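Local coordinates for calcium uptake protein 3, mitochondrial (Homo sapiens, PDB 6AGI) that senses calcium through its EF-hands and, as a disulfide-linked heterodimer with MICU1, regulates the mitochondrial calcium uniporter channel, at residues K58-V71 with T208-K220. Numbering follows the deposited sequence.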
loop_
_atom_site.group_PDB
_atom_site.type_symbol
_atom_site.label_atom_id
_atom_site.label_comp_id
_atom_site.label_asym_id
_atom_site.label_seq_id
_atom_site.Cartn_x
_atom_site.Cartn_y
_atom_site.Cartn_z
ATOM N N LYS B 58 19.590 -26.261 27.928
ATOM C CA LYS B 58 18.517 -26.654 27.011
ATOM C C LYS B 58 17.316 -27.250 27.745
ATOM O O LYS B 58 16.165 -27.015 27.345
ATOM C CB LYS B 58 19.043 -27.622 25.947
ATOM C CG LYS B 58 18.258 -27.579 24.620
ATOM C CD LYS B 58 18.798 -26.524 23.649
ATOM C CE LYS B 58 18.642 -26.908 22.147
ATOM N NZ LYS B 58 17.332 -27.514 21.690
ATOM N N GLN B 59 17.540 -28.010 28.830
ATOM C CA GLN B 59 16.371 -28.670 29.419
ATOM C C GLN B 59 15.686 -27.827 30.473
ATOM O O GLN B 59 14.494 -28.036 30.754
ATOM C CB GLN B 59 16.733 -30.058 29.981
ATOM C CG GLN B 59 16.061 -31.171 29.176
ATOM C CD GLN B 59 16.667 -31.344 27.781
ATOM O OE1 GLN B 59 17.878 -31.479 27.645
ATOM N NE2 GLN B 59 15.841 -31.213 26.741
ATOM N N GLU B 60 16.357 -26.832 31.044
ATOM C CA GLU B 60 15.569 -25.886 31.819
ATOM C C GLU B 60 14.733 -25.001 30.904
ATOM O O GLU B 60 13.585 -24.655 31.244
ATOM C CB GLU B 60 16.441 -25.044 32.750
ATOM C CG GLU B 60 17.863 -24.774 32.296
ATOM C CD GLU B 60 18.691 -24.129 33.403
ATOM O OE1 GLU B 60 18.241 -24.172 34.573
ATOM O OE2 GLU B 60 19.788 -23.594 33.121
ATOM N N LEU B 61 15.239 -24.702 29.707
ATOM C CA LEU B 61 14.405 -24.036 28.711
ATOM C C LEU B 61 13.216 -24.913 28.332
ATOM O O LEU B 61 12.082 -24.425 28.193
ATOM C CB LEU B 61 15.226 -23.691 27.466
ATOM C CG LEU B 61 14.682 -22.708 26.410
ATOM C CD1 LEU B 61 15.741 -22.419 25.329
ATOM C CD2 LEU B 61 13.366 -23.089 25.751
ATOM N N ASN B 62 13.448 -26.208 28.139
ATOM C CA ASN B 62 12.326 -27.007 27.680
ATOM C C ASN B 62 11.326 -27.311 28.789
ATOM O O ASN B 62 10.154 -27.592 28.486
ATOM C CB ASN B 62 12.828 -28.265 26.976
ATOM C CG ASN B 62 12.946 -28.049 25.461
ATOM O OD1 ASN B 62 14.050 -27.898 24.930
ATOM N ND2 ASN B 62 11.800 -27.974 24.771
ATOM N N GLN B 63 11.728 -27.200 30.060
ATOM C CA GLN B 63 10.712 -27.148 31.108
ATOM C C GLN B 63 9.937 -25.833 31.051
ATOM O O GLN B 63 8.715 -25.822 31.244
ATOM C CB GLN B 63 11.340 -27.350 32.490
ATOM C CG GLN B 63 10.378 -27.976 33.527
ATOM C CD GLN B 63 9.623 -26.938 34.370
ATOM O OE1 GLN B 63 10.206 -25.962 34.847
ATOM N NE2 GLN B 63 8.318 -27.146 34.539
ATOM N N MET B 64 10.626 -24.715 30.780
ATOM C CA MET B 64 9.930 -23.437 30.600
ATOM C C MET B 64 8.842 -23.537 29.531
ATOM O O MET B 64 7.736 -23.014 29.711
ATOM C CB MET B 64 10.945 -22.362 30.202
ATOM C CG MET B 64 10.411 -20.997 29.764
ATOM S SD MET B 64 11.639 -19.701 30.153
ATOM C CE MET B 64 11.619 -19.721 31.947
ATOM N N LEU B 65 9.116 -24.273 28.445
ATOM C CA LEU B 65 8.152 -24.439 27.355
ATOM C C LEU B 65 7.087 -25.495 27.606
ATOM O O LEU B 65 5.988 -25.384 27.048
ATOM C CB LEU B 65 8.864 -24.798 26.053
ATOM C CG LEU B 65 9.816 -23.817 25.379
ATOM C CD1 LEU B 65 10.555 -24.384 24.164
ATOM C CD2 LEU B 65 9.005 -22.568 25.057
ATOM N N ALA B 66 7.392 -26.536 28.388
ATOM C CA ALA B 66 6.433 -27.623 28.592
ATOM C C ALA B 66 5.020 -27.155 28.948
ATOM O O ALA B 66 4.052 -27.871 28.670
ATOM C CB ALA B 66 6.950 -28.558 29.685
ATOM N N GLU B 67 4.878 -25.963 29.526
ATOM C CA GLU B 67 3.559 -25.402 29.802
ATOM C C GLU B 67 2.749 -24.999 28.566
ATOM O O GLU B 67 1.522 -25.148 28.575
ATOM C CB GLU B 67 3.718 -24.197 30.708
ATOM C CG GLU B 67 4.543 -23.147 30.022
ATOM C CD GLU B 67 3.715 -22.117 29.317
ATOM O OE1 GLU B 67 2.498 -22.033 29.593
ATOM O OE2 GLU B 67 4.286 -21.493 28.403
ATOM N N THR B 68 3.403 -24.581 27.477
ATOM C CA THR B 68 2.816 -23.620 26.536
ATOM C C THR B 68 1.373 -23.968 26.162
ATOM O O THR B 68 1.088 -25.118 25.792
ATOM C CB THR B 68 3.652 -23.563 25.260
ATOM O OG1 THR B 68 5.023 -23.403 25.621
ATOM C CG2 THR B 68 3.239 -22.361 24.429
ATOM N N PRO B 69 0.458 -22.996 26.160
ATOM C CA PRO B 69 -0.924 -23.306 25.813
ATOM C C PRO B 69 -0.991 -23.711 24.357
ATOM O O PRO B 69 -0.255 -23.166 23.525
ATOM C CB PRO B 69 -1.672 -21.980 26.043
ATOM C CG PRO B 69 -0.751 -21.132 26.887
ATOM C CD PRO B 69 0.643 -21.572 26.507
ATOM N N PRO B 70 -1.842 -24.668 24.014
ATOM C CA PRO B 70 -2.040 -24.999 22.604
ATOM C C PRO B 70 -2.713 -23.837 21.885
ATOM O O PRO B 70 -3.193 -22.873 22.494
ATOM C CB PRO B 70 -2.930 -26.244 22.632
ATOM C CG PRO B 70 -3.513 -26.295 24.004
ATOM C CD PRO B 70 -2.712 -25.435 24.920
ATOM N N VAL B 71 -2.756 -23.951 20.557
ATOM C CA VAL B 71 -3.222 -22.826 19.763
ATOM C C VAL B 71 -4.665 -22.474 20.112
ATOM O O VAL B 71 -5.055 -21.296 20.109
ATOM C CB VAL B 71 -3.023 -23.139 18.270
ATOM C CG1 VAL B 71 -3.988 -24.217 17.828
ATOM C CG2 VAL B 71 -3.179 -21.887 17.434
ATOM N N THR B 208 16.298 -25.195 18.070
ATOM C CA THR B 208 15.769 -24.940 19.404
ATOM C C THR B 208 14.278 -24.597 19.373
ATOM O O THR B 208 13.852 -23.657 18.695
ATOM C CB THR B 208 16.549 -23.804 20.062
ATOM O OG1 THR B 208 17.808 -24.294 20.527
ATOM C CG2 THR B 208 15.779 -23.229 21.230
ATOM N N ASP B 209 13.489 -25.334 20.151
ATOM C CA ASP B 209 12.057 -25.076 20.213
ATOM C C ASP B 209 11.806 -23.729 20.876
ATOM O O ASP B 209 12.613 -23.240 21.666
ATOM C CB ASP B 209 11.346 -26.176 21.012
ATOM C CG ASP B 209 10.887 -27.329 20.147
ATOM O OD1 ASP B 209 11.269 -27.368 18.958
ATOM O OD2 ASP B 209 10.176 -28.213 20.672
ATOM N N THR B 210 10.692 -23.105 20.519
ATOM C CA THR B 210 10.360 -21.781 21.012
ATOM C C THR B 210 8.894 -21.791 21.412
ATOM O O THR B 210 8.181 -22.785 21.213
ATOM C CB THR B 210 10.624 -20.675 19.977
ATOM O OG1 THR B 210 9.907 -20.949 18.765
ATOM C CG2 THR B 210 12.119 -20.508 19.681
ATOM N N THR B 211 8.447 -20.680 22.013
ATOM C CA THR B 211 7.052 -20.600 22.435
ATOM C C THR B 211 6.103 -20.634 21.246
ATOM O O THR B 211 5.117 -21.372 21.264
ATOM C CB THR B 211 6.826 -19.367 23.313
ATOM O OG1 THR B 211 7.276 -19.659 24.644
ATOM C CG2 THR B 211 5.347 -18.907 23.300
ATOM N N LEU B 212 6.380 -19.859 20.192
ATOM C CA LEU B 212 5.465 -19.890 19.053
ATOM C C LEU B 212 5.522 -21.236 18.344
ATOM O O LEU B 212 4.504 -21.717 17.832
ATOM C CB LEU B 212 5.762 -18.745 18.087
ATOM C CG LEU B 212 5.215 -17.434 18.646
ATOM C CD1 LEU B 212 5.436 -16.306 17.657
ATOM C CD2 LEU B 212 3.715 -17.563 19.043
ATOM N N LEU B 213 6.687 -21.878 18.346
ATOM C CA LEU B 213 6.826 -23.170 17.690
ATOM C C LEU B 213 5.992 -24.254 18.396
ATOM O O LEU B 213 5.270 -25.025 17.743
ATOM C CB LEU B 213 8.307 -23.516 17.668
ATOM C CG LEU B 213 8.986 -24.016 16.414
ATOM C CD1 LEU B 213 8.686 -23.101 15.260
ATOM C CD2 LEU B 213 10.490 -24.064 16.701
ATOM N N VAL B 214 6.051 -24.305 19.733
ATOM C CA VAL B 214 5.264 -25.270 20.505
ATOM C C VAL B 214 3.783 -24.883 20.530
ATOM O O VAL B 214 2.889 -25.740 20.438
ATOM C CB VAL B 214 5.850 -25.396 21.924
ATOM C CG1 VAL B 214 5.025 -26.332 22.759
ATOM C CG2 VAL B 214 7.257 -25.953 21.826
ATOM N N HIS B 215 3.500 -23.592 20.658
ATOM C CA HIS B 215 2.121 -23.141 20.655
ATOM C C HIS B 215 1.428 -23.528 19.351
ATOM O O HIS B 215 0.264 -23.944 19.364
ATOM C CB HIS B 215 2.090 -21.628 20.868
ATOM C CG HIS B 215 0.720 -21.033 20.789
ATOM N ND1 HIS B 215 -0.167 -21.069 21.839
ATOM C CD2 HIS B 215 0.085 -20.380 19.790
ATOM C CE1 HIS B 215 -1.288 -20.464 21.493
ATOM N NE2 HIS B 215 -1.164 -20.041 20.250
ATOM N N PHE B 216 2.141 -23.416 18.215
ATOM C CA PHE B 216 1.577 -23.658 16.881
ATOM C C PHE B 216 1.511 -25.139 16.548
ATOM O O PHE B 216 0.470 -25.630 16.099
ATOM C CB PHE B 216 2.399 -22.938 15.813
ATOM C CG PHE B 216 2.118 -21.466 15.723
ATOM C CD1 PHE B 216 0.893 -20.948 16.131
ATOM C CD2 PHE B 216 3.073 -20.597 15.243
ATOM C CE1 PHE B 216 0.628 -19.580 16.039
ATOM C CE2 PHE B 216 2.823 -19.236 15.160
ATOM C CZ PHE B 216 1.593 -18.726 15.551
ATOM N N PHE B 217 2.623 -25.860 16.724
ATOM C CA PHE B 217 2.722 -27.236 16.249
ATOM C C PHE B 217 2.905 -28.252 17.368
ATOM O O PHE B 217 3.301 -29.390 17.093
ATOM C CB PHE B 217 3.859 -27.362 15.246
ATOM C CG PHE B 217 3.935 -26.211 14.303
ATOM C CD1 PHE B 217 3.030 -26.096 13.254
ATOM C CD2 PHE B 217 4.890 -25.225 14.467
ATOM C CE1 PHE B 217 3.085 -25.027 12.384
ATOM C CE2 PHE B 217 4.937 -24.158 13.606
ATOM C CZ PHE B 217 4.024 -24.061 12.564
ATOM N N GLY B 218 2.650 -27.879 18.619
ATOM C CA GLY B 218 2.700 -28.846 19.690
ATOM C C GLY B 218 4.111 -29.186 20.116
ATOM O O GLY B 218 5.109 -28.720 19.557
ATOM N N LYS B 219 4.186 -30.047 21.136
ATOM C CA LYS B 219 5.472 -30.392 21.729
ATOM C C LYS B 219 6.249 -31.355 20.847
ATOM O O LYS B 219 7.486 -31.372 20.889
ATOM C CB LYS B 219 5.273 -30.995 23.122
ATOM C CG LYS B 219 5.074 -29.981 24.247
ATOM C CD LYS B 219 3.640 -29.422 24.272
ATOM C CE LYS B 219 3.363 -28.594 25.532
ATOM N NZ LYS B 219 2.034 -27.903 25.469
ATOM N N LYS B 220 5.557 -32.167 20.048
ATOM C CA LYS B 220 6.237 -33.063 19.122
ATOM C C LYS B 220 6.477 -32.428 17.755
ATOM O O LYS B 220 7.245 -32.980 16.956
ATOM C CB LYS B 220 5.446 -34.363 18.942
ATOM C CG LYS B 220 5.119 -35.096 20.232
ATOM C CD LYS B 220 3.597 -35.297 20.445
ATOM C CE LYS B 220 2.937 -36.385 19.562
ATOM N NZ LYS B 220 1.427 -36.481 19.828
#
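With CG set trans to its backbone N (chi1 176°), H215 swings its imidazole off helix 211-217 to the proline-rich turn after helix 58-66, while L65, its CG trans to the carbonyl carbon (chi1 -65°), places its two methyls against the lead-in and first turn of helix 211-217. The imidazole serves two purposes. ND1 donates to P69 O over 2.7 Å, a bent bond approached from above the carbonyl plane, and one ring face receives CA of V71, 3.8 Å from the ring centroid, as a CH-pi contact. Prolines have no N-H but keep their carbonyls as acceptors, so a side chain offering an N-H suits P69 O, and the flat ring leaves a face for V71. L65 is branched enough to touch two places: CD1 lies 3.4 Å from D209 O, and CD2 is equally close to T211 OG1, a hydroxyl hydrogen-bonded to V87 N. T68 hydrogen-bonds through OG1 to L65 O at 2.6 Å, which leaves its methyl CG2 to pack 3.8 Å from CB of H215. After G218, whose positive phi suits glycine, the long chain of K219 reaches back, and NZ donates to T68 O at 3.0 Å. The contact thus joins helix 58-66 and its exit turn to helix 211-217; L61 also touches strand 25-27, L213 rests on helix 124-138, the exiting helix of EF-hand 1, which carries the calcium ligand E126, and L212 and V71 meet helix 227-250.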